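Vlm2 (Streptomyces tsusimaensis, PDB 6ECB) is a non-ribosomal peptide synthetase of valinomycin biosynthesis, represented here by its thioesterase domain, which probably cyclises and releases the depsipeptide chain. Local coordinates at residues Ile116-Ala121 and Ser254-Tyr259; Gly108-Gly113 and Gly271-Met276; Pro84-Met89 and Arg224-Pro229; Ala26-Leu31 and Ser94-Gly99; Phe161-Gly166 and Arg211-Gln216. All blocks are in the same frame, centred on the assembly; numbering follows the deposited sequence. Where two conformers were deposited one is given.

Interaction 1. Residues Ile116-Ala121 and Ser254-Tyr259; sequences IAFYLA and SAWENY
The ring of Phe118 meets the 254-259 turn with one side of its rim. At that edge, in the ring plane, lies the backbone oxygen of Tyr259, with Phe118 CE2 and Tyr259 O 3.6 Å apart. The neighbouring rim atom, Phe118 CD2, comes to 3.7 Å from Trp256 CZ3, at the edge of the indole and near its plane, though the approach is oblique to the Phe118 ring. The Phe118 ring and the six-membered ring of Trp256 are inclined at 39° with centroids 5.9 Å apart, an oblique pair that is neither a stack nor a T. Tyr259 contributes its CB, 3.7 Å from Phe118 CE2, while its phenol turns away and takes CB of Asn258 over the centre of one face.

Phe118 carries CG opposite the backbone N (chi1 179°), which directs the ring from helix 112-126 towards the turn. Trp256 has CG opposite its carbonyl carbon (chi1 -82°), swinging the six-membered ring back towards the helix although CB starts off to one side. Backbone bonds from Asn258 N to Ala255 O and from Tyr259 N to Trp256 O set the 3-10 spacing that presents both aromatic residues to Phe118.

The contact joins a helix packed on the alpha/beta-hydrolase sheet to the loop leading into edge strand 264-268. Pro229, Leu233 and Leu134 also pack on Phe118, and Trp256 NE1 is hydrogen-bonded to Thr139 O. The side chains meet through carbon atoms, while the carbonyl oxygen Tyr259 O lies at the aromatic C-H rim, where a weak electrostatic attraction is plausible.

Interaction 2. Residues Gly108-Gly113 and Gly271-Met276; sequences GGHSLG and GDHATM
His110 and His273 both hold CG opposite the backbone N (chi1 -180° and -173°), and these torsions bring the two imidazoles into partial overlap at the probable active site of an alpha/beta-hydrolase fold. Ser111, flanked by Gly109 and Gly113, occupies the tight turn between strand 105-110 and helix 112-126, as in a GxSxG nucleophile elbow. Together with Asp138, whose OD2 is hydrogen-bonded to His273 ND1, Ser111 and His273 are consistent with a Ser-His-Asp triad.

The imidazoles form an offset stack, centroids 4.3 Å apart, in which His110 NE2 sits over one face of His273 towards its rim. The same nitrogen donates to His273 O at 3.0 Å, a bent bond with an N-H...O angle of 134°. Met276 SD reaches the edge of the His110 ring, 3.7 Å from CD2. An Asx motif shapes the histidine loop: Asp272 OD1 accepts from Thr275 N, and Thr275 OG1 accepts from Asp272 N. Ser111 meets the edge of the His273 ring, CB 3.7 Å and OG 3.8 Å from His273 NE2. A water bridges the pair, 2.7 Å from Ser111 OG and accepting a weak hydrogen bond from His273 NE2 at 2.8 Å.

Interaction 3. Residues Pro84-Met89 and Arg224-Pro229; sequences PSFEEM and RDVVLP
Val226 and Val227, consecutive residues of the short helix 224-227, receive the ring of Phe86 in different ways. Val226 comes first: its CG1 branch, opposite the backbone N at chi1 170°, lies alongside the CB and CD1 side of Phe86, 3.9 Å from each of these two atoms. The carbonyl oxygen of Val226 approaches the ring obliquely, 3.9 Å from Phe86 CE1.

Val227 follows and covers a face. Its CG1 stands 3.8 Å from the Phe86 ring centroid and 18° off the ring normal, a CH-pi contact shifted towards the rim, with Phe86 CD2 the nearest carbon at 3.6 Å. Its CB passes above the CE2 and CZ end. After Val227 the chain leaves the helix at Leu228.

The backbone bearing Phe86 is fixed by a capping box at the start of helix 86-97: Ser85 OG accepts from Glu88 N at 3.0 Å, and Glu88 OE1 accepts from Ser85 N at 2.8 Å.

Helix 112-126 borders the contact through Tyr119, whose ring meets that of Phe86 edge-to-face, and through Ile116 on Phe86 and His115 on Val227. Helix 206-220 adjoins it at Pro84, whose carbonyl oxygen accepts from His218 NE2.

Interaction 4. Residues Ala26-Leu31 and Ser94-Gly99; sequences AKLVRL and SDSAAG
Leu28 and Ser96 carry most of this surface contact, and the leucine side chain can be followed outward along Ser96. Its CB lies 3.7 Å from Ser96 OG. CG stands opposite the backbone N (chi1 -160°), and there the chain forks beside helix 86-97 at Ser96. One branch, CD1, stays close to the hydroxyl, 3.9 Å from Ser96 OG. The other, CD2, reaches past it to the backbone, 3.8 Å from Ser96 O. The leucine thus runs from the serine side chain to its carbonyl, while Val100, His68 and Val70 supply further packing around it.

Strand 27-30 is an outermost strand of the central sheet and pairs antiparallel with strand 67-71, through backbone bonds that include Lys27 with Glu71 and Val29 with Gly69. The contact therefore sets helix 86-97 against the strand at one border of an alpha/beta-hydrolase sheet.

At the start of the strand, Ala26 directs its methyl group at the helix, and Ala26 CB meets Ser96 CB at 4.0 Å. Ser96 holds OG opposite its own backbone N (chi1 178°), which extends the hydroxyl towards the strand. Although Ser96 OG comes within 3.5 Å of Leu28 N, the geometry is unsuitable for a hydrogen bond. Water makes the polar connection instead: it donates to Ala26 O at 3.2 Å and is hydrogen-bonded to Ser96 OG at 2.9 Å.

Interaction 5. Residues Phe161-Gly166 and Arg211-Gln216; sequences FILAMG and RFLRLQ
Two helices of the long, largely helical excursion between strands 134-137 and 237-241 meet here, consistent with the lid region of alpha/beta-hydrolase thioesterases. Leu163 of helix 157-165 lies nearest Leu213 of helix 206-220, their CA atoms 7.2 Å apart. The leucines touch by methyl groups, Leu163 CD1 to Leu213 CD1 at 4.0 Å, and Leu213 CD2 approaches Leu163 CB. Lys187 packs on both leucines, so helix 183-194 shares this layer.

Beside them a polar side chain enters the interface. The aliphatic chain of Gln216 is extended, with chi1 and chi2 both -179°, and this carries its amide across to the end of helix 157-165. There Gln216 OE1 lies 3.3 Å from Ile162 CG2, and the methyl also touches the amide carbon, with Gln216 CD 3.7 Å away. A water serves the buried amide oxygen: it donates to Gln216 OE1 and to Ile162 O, each at 2.7 Å, and so joins the amide to a backbone carbonyl of the facing helix. That carbonyl also accepts from Gly166 N at 2.9 Å, so Ile162 O serves two donors. Where the chain leaves the helix, Gly166 CA passes 4.4 Å from Gln216 NE2.

Leucine packing beside a water-bridged glutamine thus joins two helices in an insertion consistent with the lid region of this thioesterase fold.

How the interactions relate
From the N terminus, interaction 4 closes the first loop, bringing edge strand 27-30 to residues 94-99, on helix 86-97. The start of that helix opens interaction 3, whose segments alternate along the chain with those of interactions 4, 2 and 1. Interaction 2 opens at 108-113 and closes at 271-276, enclosing interaction 1, which joins helix 112-126 to residues 254-259. Interaction 5 is nested inside interactions 1, 2 and 3 and ties together helices of the excursion after strand 134-137. Among the direct links, Tyr119 OH and Leu228 O, 2.6 Å apart, connect interactions 1 and 3, and Pro84 packs on Leu215 between interactions 3 and 5.

Interaction 1. Residues Ile116-Ala121 and Ser254-Tyr259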
# COMPACT_ATOMS: atom_id res chain seq x y z
N ILE A 116 -6.89 4.81 -0.50
CA ILE A 116 -7.44 4.20 -1.69
C ILE A 116 -8.29 2.99 -1.31
O ILE A 116 -9.39 2.79 -1.83
CB ILE A 116 -6.32 3.81 -2.67
CG1 ILE A 116 -5.64 5.07 -3.20
CG2 ILE A 116 -6.92 3.01 -3.83
CD1 ILE A 116 -4.39 4.78 -4.02
N ALA A 117 -7.79 2.17 -0.39
CA ALA A 117 -8.51 0.98 0.04
C ALA A 117 -9.85 1.33 0.67
O ALA A 117 -10.86 0.65 0.42
CB ALA A 117 -7.65 0.20 1.03
N PHE A 118 -9.89 2.38 1.49
CA PHE A 118 -11.18 2.80 2.07
C PHE A 118 -12.18 3.13 0.97
O PHE A 118 -13.32 2.64 0.96
CB PHE A 118 -10.97 4.01 3.00
CG PHE A 118 -12.27 4.51 3.60
CD1 PHE A 118 -13.09 5.40 2.91
CD2 PHE A 118 -12.70 4.03 4.84
CE1 PHE A 118 -14.30 5.81 3.46
CE2 PHE A 118 -13.91 4.44 5.38
CZ PHE A 118 -14.71 5.31 4.70
N TYR A 119 -11.76 3.96 0.01
CA TYR A 119 -12.67 4.38 -1.03
C TYR A 119 -13.00 3.24 -2.00
O TYR A 119 -14.14 3.15 -2.48
CB TYR A 119 -12.08 5.56 -1.79
CG TYR A 119 -12.41 6.91 -1.19
CD1 TYR A 119 -11.63 7.47 -0.20
CD2 TYR A 119 -13.47 7.65 -1.68
CE1 TYR A 119 -11.92 8.70 0.34
CE2 TYR A 119 -13.76 8.90 -1.16
CZ TYR A 119 -12.99 9.40 -0.14
OH TYR A 119 -13.28 10.66 0.38
N LEU A 120 -12.03 2.37 -2.26
CA LEU A 120 -12.24 1.15 -3.04
C LEU A 120 -13.34 0.30 -2.41
O LEU A 120 -14.30 -0.14 -3.08
CB LEU A 120 -10.91 0.37 -3.09
CG LEU A 120 -10.65 -0.76 -4.04
CD1 LEU A 120 -9.15 -1.06 -3.92
CD2 LEU A 120 -11.52 -1.90 -3.66
N ALA A 121 -13.22 0.07 -1.11
CA ALA A 121 -14.25 -0.69 -0.41
C ALA A 121 -15.62 -0.03 -0.52
O ALA A 121 -16.63 -0.72 -0.72
CB ALA A 121 -13.85 -0.87 1.05
N SER A 254 -7.48 7.62 15.98
CA SER A 254 -8.81 7.27 16.49
C SER A 254 -9.92 7.76 15.58
O SER A 254 -11.05 7.23 15.63
CB SER A 254 -8.98 7.84 17.90
OG SER A 254 -9.06 9.27 17.91
N ALA A 255 -9.63 8.75 14.73
CA ALA A 255 -10.65 9.25 13.81
C ALA A 255 -11.12 8.21 12.81
O ALA A 255 -12.12 8.44 12.14
CB ALA A 255 -10.13 10.52 13.13
N TRP A 256 -10.43 7.05 12.67
CA TRP A 256 -11.02 6.00 11.82
C TRP A 256 -12.42 5.65 12.29
O TRP A 256 -13.25 5.27 11.46
CB TRP A 256 -10.17 4.72 11.76
CG TRP A 256 -9.08 4.87 10.76
CD1 TRP A 256 -7.74 4.92 11.02
CD2 TRP A 256 -9.23 5.01 9.35
NE1 TRP A 256 -7.04 5.10 9.84
CE2 TRP A 256 -7.93 5.15 8.80
CE3 TRP A 256 -10.33 5.02 8.48
CZ2 TRP A 256 -7.71 5.34 7.44
CZ3 TRP A 256 -10.11 5.22 7.14
CH2 TRP A 256 -8.82 5.37 6.63
N GLU A 257 -12.70 5.81 13.58
CA GLU A 257 -14.04 5.52 14.07
C GLU A 257 -15.10 6.44 13.47
O GLU A 257 -16.28 6.05 13.35
CB GLU A 257 -14.04 5.58 15.60
CG GLU A 257 -15.35 5.13 16.21
CD GLU A 257 -15.24 4.63 17.65
OE1 GLU A 257 -14.12 4.66 18.23
OE2 GLU A 257 -16.29 4.22 18.19
N ASN A 258 -14.71 7.65 13.05
CA ASN A 258 -15.65 8.54 12.37
C ASN A 258 -16.25 7.88 11.15
O ASN A 258 -17.36 8.24 10.73
CB ASN A 258 -14.96 9.81 11.87
CG ASN A 258 -14.33 10.64 12.95
OD1 ASN A 258 -14.35 10.30 14.13
ND2 ASN A 258 -13.80 11.79 12.54
N TYR A 259 -15.50 6.99 10.52
CA TYR A 259 -15.79 6.46 9.19
C TYR A 259 -16.18 5.00 9.25
O TYR A 259 -16.18 4.31 8.22
CB TYR A 259 -14.57 6.68 8.28
CG TYR A 259 -14.16 8.14 8.34
CD1 TYR A 259 -15.02 9.12 7.86
CD2 TYR A 259 -12.96 8.54 8.91
CE1 TYR A 259 -14.68 10.49 7.96
CE2 TYR A 259 -12.64 9.87 9.03
CZ TYR A 259 -13.47 10.84 8.55
OH TYR A 259 -13.14 12.17 8.69

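Interaction 2. Residues Gly108-Gly113 and Gly271-Met276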
# COMPACT_ATOMS: atom_id res chain seq x y z
N GLY A 108 -7.02 -3.98 1.81
CA GLY A 108 -6.04 -3.41 2.71
C GLY A 108 -5.17 -2.38 2.03
O GLY A 108 -5.10 -2.30 0.80
N GLY A 109 -4.50 -1.59 2.85
CA GLY A 109 -3.53 -0.64 2.31
C GLY A 109 -2.69 0.07 3.33
O GLY A 109 -3.12 0.30 4.46
N HIS A 110 -1.48 0.44 2.92
CA HIS A 110 -0.54 1.21 3.71
C HIS A 110 -0.39 2.60 3.10
O HIS A 110 -0.39 2.74 1.88
CB HIS A 110 0.82 0.50 3.71
CG HIS A 110 1.90 1.17 4.50
ND1 HIS A 110 2.90 1.92 3.89
CD2 HIS A 110 2.19 1.17 5.82
CE1 HIS A 110 3.74 2.36 4.80
NE2 HIS A 110 3.35 1.91 5.98
N SER A 111 -0.24 3.60 3.96
CA SER A 111 -0.02 4.98 3.52
C SER A 111 -1.17 5.39 2.60
O SER A 111 -2.34 5.12 2.91
CB SER A 111 1.39 5.05 2.92
OG SER A 111 1.76 6.40 2.71
N LEU A 112 -0.90 6.04 1.46
CA LEU A 112 -1.99 6.40 0.55
C LEU A 112 -2.80 5.18 0.12
O LEU A 112 -3.99 5.31 -0.21
CB LEU A 112 -1.40 7.10 -0.69
CG LEU A 112 -2.41 7.49 -1.77
CD1 LEU A 112 -3.37 8.56 -1.32
CD2 LEU A 112 -1.61 7.96 -3.02
N GLY A 113 -2.18 3.99 0.10
CA GLY A 113 -2.92 2.79 -0.19
C GLY A 113 -4.06 2.56 0.78
O GLY A 113 -5.08 1.96 0.41
N GLY A 271 7.81 -1.35 15.04
CA GLY A 271 8.43 -0.63 13.95
C GLY A 271 7.97 0.81 13.91
O GLY A 271 7.32 1.33 14.82
N ASP A 272 8.33 1.47 12.81
CA ASP A 272 7.72 2.76 12.51
C ASP A 272 7.15 2.72 11.09
O ASP A 272 7.11 1.66 10.47
CB ASP A 272 8.72 3.90 12.70
CG ASP A 272 9.92 3.79 11.80
OD1 ASP A 272 9.73 3.49 10.59
OD2 ASP A 272 11.04 4.03 12.30
N HIS A 273 6.71 3.87 10.57
CA HIS A 273 5.84 3.84 9.40
C HIS A 273 6.51 3.17 8.21
O HIS A 273 5.86 2.46 7.43
CB HIS A 273 5.41 5.26 9.03
CG HIS A 273 4.38 5.33 7.94
ND1 HIS A 273 3.10 4.85 8.10
CD2 HIS A 273 4.44 5.82 6.68
CE1 HIS A 273 2.41 5.04 6.99
NE2 HIS A 273 3.19 5.64 6.11
N ALA A 274 7.81 3.42 8.03
CA ALA A 274 8.56 2.82 6.93
C ALA A 274 8.99 1.39 7.24
O ALA A 274 8.82 0.48 6.42
CB ALA A 274 9.79 3.68 6.63
N THR A 275 9.53 1.16 8.43
CA THR A 275 10.15 -0.13 8.71
C THR A 275 9.17 -1.23 9.10
O THR A 275 9.57 -2.40 9.18
CB THR A 275 11.18 0.02 9.82
OG1 THR A 275 10.51 0.23 11.08
CG2 THR A 275 12.11 1.18 9.54
N MET A 276 7.90 -0.89 9.33
CA MET A 276 6.95 -1.93 9.70
C MET A 276 6.74 -2.95 8.58
O MET A 276 6.32 -4.07 8.86
CB MET A 276 5.58 -1.33 10.07
CG MET A 276 5.05 -0.43 8.97
SD MET A 276 3.30 -0.08 9.16
CE MET A 276 2.58 -1.64 8.71
O HOH W 1 1.65 7.73 5.05

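Interaction 3. Residues Pro84-Met89 and Arg224-Pro229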
# COMPACT_ATOMS: atom_id res chain seq x y z
N PRO A 84 -3.34 9.14 -12.83
CA PRO A 84 -4.76 9.30 -12.50
C PRO A 84 -4.97 10.29 -11.37
O PRO A 84 -4.13 10.45 -10.48
CB PRO A 84 -5.18 7.89 -12.04
CG PRO A 84 -3.95 7.20 -11.71
CD PRO A 84 -2.78 7.87 -12.35
N SER A 85 -6.13 10.92 -11.40
CA SER A 85 -6.62 11.61 -10.21
C SER A 85 -6.86 10.56 -9.12
O SER A 85 -6.93 9.36 -9.37
CB SER A 85 -7.90 12.37 -10.51
OG SER A 85 -8.95 11.43 -10.73
N PHE A 86 -7.02 11.03 -7.87
CA PHE A 86 -7.35 10.10 -6.79
C PHE A 86 -8.61 9.32 -7.11
O PHE A 86 -8.65 8.09 -6.97
CB PHE A 86 -7.51 10.86 -5.47
CG PHE A 86 -7.89 9.97 -4.32
CD1 PHE A 86 -9.17 10.02 -3.80
CD2 PHE A 86 -6.99 9.10 -3.74
CE1 PHE A 86 -9.55 9.23 -2.74
CE2 PHE A 86 -7.36 8.29 -2.65
CZ PHE A 86 -8.66 8.36 -2.17
N GLU A 87 -9.66 10.02 -7.59
CA GLU A 87 -10.92 9.35 -7.91
C GLU A 87 -10.74 8.34 -9.04
O GLU A 87 -11.26 7.21 -8.96
CB GLU A 87 -11.99 10.39 -8.29
N GLU A 88 -9.97 8.70 -10.07
CA GLU A 88 -9.68 7.77 -11.16
C GLU A 88 -8.92 6.55 -10.66
O GLU A 88 -9.17 5.42 -11.10
CB GLU A 88 -8.88 8.48 -12.26
CG GLU A 88 -9.69 9.54 -13.02
CD GLU A 88 -8.86 10.41 -13.92
OE1 GLU A 88 -7.63 10.47 -13.78
OE2 GLU A 88 -9.44 11.06 -14.80
N MET A 89 -7.96 6.76 -9.75
CA MET A 89 -7.21 5.65 -9.19
C MET A 89 -8.11 4.70 -8.41
O MET A 89 -8.00 3.46 -8.54
CB MET A 89 -6.09 6.19 -8.29
CG MET A 89 -5.13 5.12 -7.79
SD MET A 89 -4.30 4.23 -9.14
CE MET A 89 -3.44 3.03 -8.12
N ARG A 224 -4.82 16.46 0.65
CA ARG A 224 -5.30 15.79 1.86
C ARG A 224 -6.82 15.84 1.95
O ARG A 224 -7.46 14.88 2.39
CB ARG A 224 -4.67 16.44 3.10
N ASP A 225 -7.42 16.92 1.48
CA ASP A 225 -8.86 17.07 1.58
C ASP A 225 -9.61 16.14 0.64
O ASP A 225 -10.74 15.75 0.94
CB ASP A 225 -9.27 18.52 1.31
CG ASP A 225 -8.63 19.50 2.28
OD1 ASP A 225 -8.43 19.14 3.46
OD2 ASP A 225 -8.32 20.64 1.87
N VAL A 226 -9.00 15.76 -0.48
CA VAL A 226 -9.61 14.83 -1.43
C VAL A 226 -9.55 13.39 -0.92
O VAL A 226 -10.49 12.61 -1.15
CB VAL A 226 -8.90 14.97 -2.79
CG1 VAL A 226 -9.34 13.88 -3.72
CG2 VAL A 226 -9.18 16.36 -3.40
N VAL A 227 -8.45 12.99 -0.27
CA VAL A 227 -8.30 11.60 0.13
C VAL A 227 -8.94 11.32 1.49
O VAL A 227 -9.13 10.15 1.84
CB VAL A 227 -6.83 11.13 0.15
CG1 VAL A 227 -6.11 11.52 -1.16
CG2 VAL A 227 -6.07 11.67 1.34
N LEU A 228 -9.32 12.35 2.24
CA LEU A 228 -10.01 12.14 3.51
C LEU A 228 -11.31 11.36 3.29
O LEU A 228 -12.09 11.70 2.39
CB LEU A 228 -10.31 13.49 4.16
CG LEU A 228 -10.92 13.40 5.57
CD1 LEU A 228 -9.86 13.00 6.58
CD2 LEU A 228 -11.58 14.72 5.96
N PRO A 229 -11.57 10.32 4.08
CA PRO A 229 -12.88 9.67 4.00
C PRO A 229 -14.01 10.67 4.23
O PRO A 229 -13.86 11.63 4.97
CB PRO A 229 -12.80 8.61 5.11
CG PRO A 229 -11.36 8.28 5.20
CD PRO A 229 -10.64 9.57 4.94

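Interaction 4. Residues Ala26-Leu31 and Ser94-Gly99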
# COMPACT_ATOMS: atom_id res chain seq x y z
N ALA A 26 -5.83 -1.14 -14.28
CA ALA A 26 -4.97 -1.66 -13.25
C ALA A 26 -4.88 -3.18 -13.39
O ALA A 26 -5.68 -3.81 -14.08
CB ALA A 26 -5.49 -1.27 -11.88
N LYS A 27 -3.89 -3.75 -12.71
CA LYS A 27 -3.49 -5.14 -12.88
C LYS A 27 -3.53 -5.79 -11.52
O LYS A 27 -2.93 -5.28 -10.58
CB LYS A 27 -2.08 -5.17 -13.48
CG LYS A 27 -1.40 -6.50 -13.57
CD LYS A 27 -0.02 -6.33 -14.25
CE LYS A 27 0.84 -7.58 -14.14
NZ LYS A 27 2.11 -7.48 -14.94
N LEU A 28 -4.22 -6.92 -11.40
CA LEU A 28 -4.24 -7.68 -10.16
C LEU A 28 -3.04 -8.63 -10.15
O LEU A 28 -2.89 -9.45 -11.06
CB LEU A 28 -5.55 -8.44 -10.09
CG LEU A 28 -6.03 -8.93 -8.74
CD1 LEU A 28 -6.21 -7.77 -7.78
CD2 LEU A 28 -7.34 -9.67 -8.93
N VAL A 29 -2.18 -8.51 -9.14
CA VAL A 29 -0.95 -9.30 -9.03
C VAL A 29 -1.03 -10.21 -7.81
O VAL A 29 -1.29 -9.73 -6.70
CB VAL A 29 0.28 -8.40 -8.92
CG1 VAL A 29 1.54 -9.24 -8.77
CG2 VAL A 29 0.39 -7.51 -10.15
N ARG A 30 -0.79 -11.50 -8.00
CA ARG A 30 -0.75 -12.44 -6.87
C ARG A 30 0.58 -12.29 -6.13
O ARG A 30 1.65 -12.38 -6.74
CB ARG A 30 -0.92 -13.86 -7.39
CG ARG A 30 -0.97 -14.93 -6.31
CD ARG A 30 -2.19 -14.80 -5.37
NE ARG A 30 -2.20 -15.87 -4.39
CZ ARG A 30 -2.83 -17.03 -4.56
NH1 ARG A 30 -3.55 -17.24 -5.66
NH2 ARG A 30 -2.76 -17.98 -3.62
N LEU A 31 0.50 -12.09 -4.82
CA LEU A 31 1.69 -11.83 -4.01
C LEU A 31 2.14 -13.02 -3.20
O LEU A 31 3.23 -12.94 -2.62
CB LEU A 31 1.45 -10.67 -3.05
CG LEU A 31 1.04 -9.35 -3.71
CD1 LEU A 31 0.83 -8.26 -2.69
CD2 LEU A 31 2.12 -8.95 -4.71
N SER A 94 -10.85 -0.37 -7.87
CA SER A 94 -12.12 -1.05 -7.63
C SER A 94 -12.41 -2.04 -8.74
O SER A 94 -12.75 -3.21 -8.48
CB SER A 94 -13.26 -0.03 -7.54
OG SER A 94 -13.06 0.91 -6.51
N ASP A 95 -12.29 -1.60 -9.98
CA ASP A 95 -12.54 -2.46 -11.11
C ASP A 95 -11.65 -3.69 -11.07
O ASP A 95 -12.09 -4.78 -11.40
CB ASP A 95 -12.32 -1.71 -12.41
CG ASP A 95 -13.43 -0.71 -12.71
OD1 ASP A 95 -14.49 -0.71 -12.03
OD2 ASP A 95 -13.24 0.07 -13.65
N SER A 96 -10.37 -3.51 -10.73
CA SER A 96 -9.45 -4.64 -10.67
C SER A 96 -9.77 -5.54 -9.46
O SER A 96 -9.76 -6.78 -9.58
CB SER A 96 -8.01 -4.11 -10.60
OG SER A 96 -7.05 -5.13 -10.50
N ALA A 97 -10.02 -4.95 -8.31
CA ALA A 97 -10.27 -5.75 -7.11
C ALA A 97 -11.59 -6.53 -7.24
O ALA A 97 -11.73 -7.61 -6.67
CB ALA A 97 -10.32 -4.87 -5.88
N ALA A 98 -12.55 -5.98 -7.97
CA ALA A 98 -13.86 -6.60 -8.08
C ALA A 98 -13.80 -8.01 -8.64
O ALA A 98 -14.68 -8.82 -8.35
CB ALA A 98 -14.78 -5.73 -8.95
N GLY A 99 -12.75 -8.35 -9.38
CA GLY A 99 -12.62 -9.71 -9.88
C GLY A 99 -12.51 -10.77 -8.81
O GLY A 99 -12.89 -11.92 -9.05
O HOH W 2 -7.42 -6.38 -13.14

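Interaction 5. Residues Phe161-Gly166 and Arg211-Gln216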
# COMPACT_ATOMS: atom_id res chain seq x y z
N PHE A 161 15.66 12.60 -2.36
CA PHE A 161 15.21 12.28 -1.01
C PHE A 161 13.98 11.37 -1.06
O PHE A 161 13.88 10.42 -0.27
CB PHE A 161 14.90 13.57 -0.24
CG PHE A 161 14.29 13.34 1.11
CD1 PHE A 161 15.09 13.29 2.24
CD2 PHE A 161 12.92 13.20 1.26
CE1 PHE A 161 14.54 13.08 3.49
CE2 PHE A 161 12.36 12.99 2.51
CZ PHE A 161 13.17 12.94 3.63
N ILE A 162 13.05 11.65 -1.97
CA ILE A 162 11.86 10.82 -2.11
C ILE A 162 12.25 9.41 -2.53
O ILE A 162 11.72 8.42 -2.02
CB ILE A 162 10.88 11.43 -3.14
CG1 ILE A 162 10.39 12.82 -2.71
CG2 ILE A 162 9.72 10.48 -3.40
CD1 ILE A 162 9.72 12.83 -1.41
N LEU A 163 13.14 9.31 -3.51
CA LEU A 163 13.63 8.01 -3.95
C LEU A 163 14.23 7.25 -2.78
O LEU A 163 13.89 6.10 -2.52
CB LEU A 163 14.65 8.20 -5.06
CG LEU A 163 15.38 6.96 -5.60
CD1 LEU A 163 15.95 7.24 -6.98
CD2 LEU A 163 16.52 6.52 -4.64
N ALA A 164 15.12 7.91 -2.04
CA ALA A 164 15.83 7.25 -0.94
C ALA A 164 14.86 6.79 0.14
O ALA A 164 14.92 5.65 0.61
CB ALA A 164 16.86 8.20 -0.34
N MET A 165 13.95 7.67 0.56
CA MET A 165 13.09 7.35 1.69
C MET A 165 11.96 6.39 1.32
O MET A 165 11.50 5.64 2.18
CB MET A 165 12.50 8.63 2.29
CG MET A 165 13.54 9.63 2.85
SD MET A 165 14.83 8.91 3.91
CE MET A 165 13.85 8.03 5.12
N GLY A 166 11.50 6.41 0.07
CA GLY A 166 10.39 5.56 -0.32
C GLY A 166 10.85 4.20 -0.80
O GLY A 166 11.04 3.28 0.00
N ARG A 211 8.98 4.75 -14.15
CA ARG A 211 7.55 4.98 -14.16
C ARG A 211 7.01 5.07 -12.74
O ARG A 211 6.14 5.89 -12.45
CB ARG A 211 6.85 3.86 -14.93
CG ARG A 211 7.14 3.88 -16.43
CD ARG A 211 6.63 2.60 -17.09
NE ARG A 211 6.92 2.57 -18.53
CZ ARG A 211 6.05 2.85 -19.49
NH1 ARG A 211 4.80 3.16 -19.19
NH2 ARG A 211 6.42 2.80 -20.76
N PHE A 212 7.55 4.25 -11.84
CA PHE A 212 7.15 4.31 -10.45
C PHE A 212 7.49 5.68 -9.85
O PHE A 212 6.66 6.28 -9.15
CB PHE A 212 7.85 3.20 -9.64
CG PHE A 212 7.84 3.47 -8.17
CD1 PHE A 212 6.74 3.14 -7.43
CD2 PHE A 212 8.91 4.11 -7.56
CE1 PHE A 212 6.69 3.43 -6.09
CE2 PHE A 212 8.87 4.41 -6.21
CZ PHE A 212 7.78 4.07 -5.48
N LEU A 213 8.70 6.17 -10.08
CA LEU A 213 9.11 7.43 -9.46
C LEU A 213 8.28 8.59 -9.99
O LEU A 213 7.92 9.50 -9.23
CB LEU A 213 10.59 7.67 -9.69
CG LEU A 213 11.53 6.69 -8.99
CD1 LEU A 213 12.93 6.82 -9.55
CD2 LEU A 213 11.50 6.97 -7.50
N ARG A 214 7.93 8.57 -11.27
CA ARG A 214 7.11 9.64 -11.82
C ARG A 214 5.68 9.57 -11.29
O ARG A 214 5.11 10.60 -10.91
CB ARG A 214 7.12 9.60 -13.35
CG ARG A 214 8.47 9.90 -13.99
CD ARG A 214 8.41 9.86 -15.53
NE ARG A 214 9.75 10.08 -16.10
CZ ARG A 214 10.32 11.28 -16.19
NH1 ARG A 214 9.67 12.37 -15.76
NH2 ARG A 214 11.53 11.39 -16.71
N LEU A 215 5.09 8.38 -11.24
CA LEU A 215 3.75 8.27 -10.68
C LEU A 215 3.75 8.61 -9.19
O LEU A 215 2.80 9.22 -8.68
CB LEU A 215 3.18 6.87 -10.92
CG LEU A 215 1.76 6.62 -10.39
CD1 LEU A 215 0.76 7.64 -10.95
CD2 LEU A 215 1.34 5.20 -10.77
N GLN A 216 4.81 8.25 -8.48
CA GLN A 216 4.89 8.59 -7.06
C GLN A 216 4.85 10.09 -6.84
O GLN A 216 4.09 10.58 -6.00
CB GLN A 216 6.17 7.99 -6.46
CG GLN A 216 6.29 8.28 -4.97
CD GLN A 216 7.58 7.70 -4.41
OE1 GLN A 216 8.64 7.81 -5.02
NE2 GLN A 216 7.49 7.07 -3.25
O HOH W 3 10.48 6.51 -3.52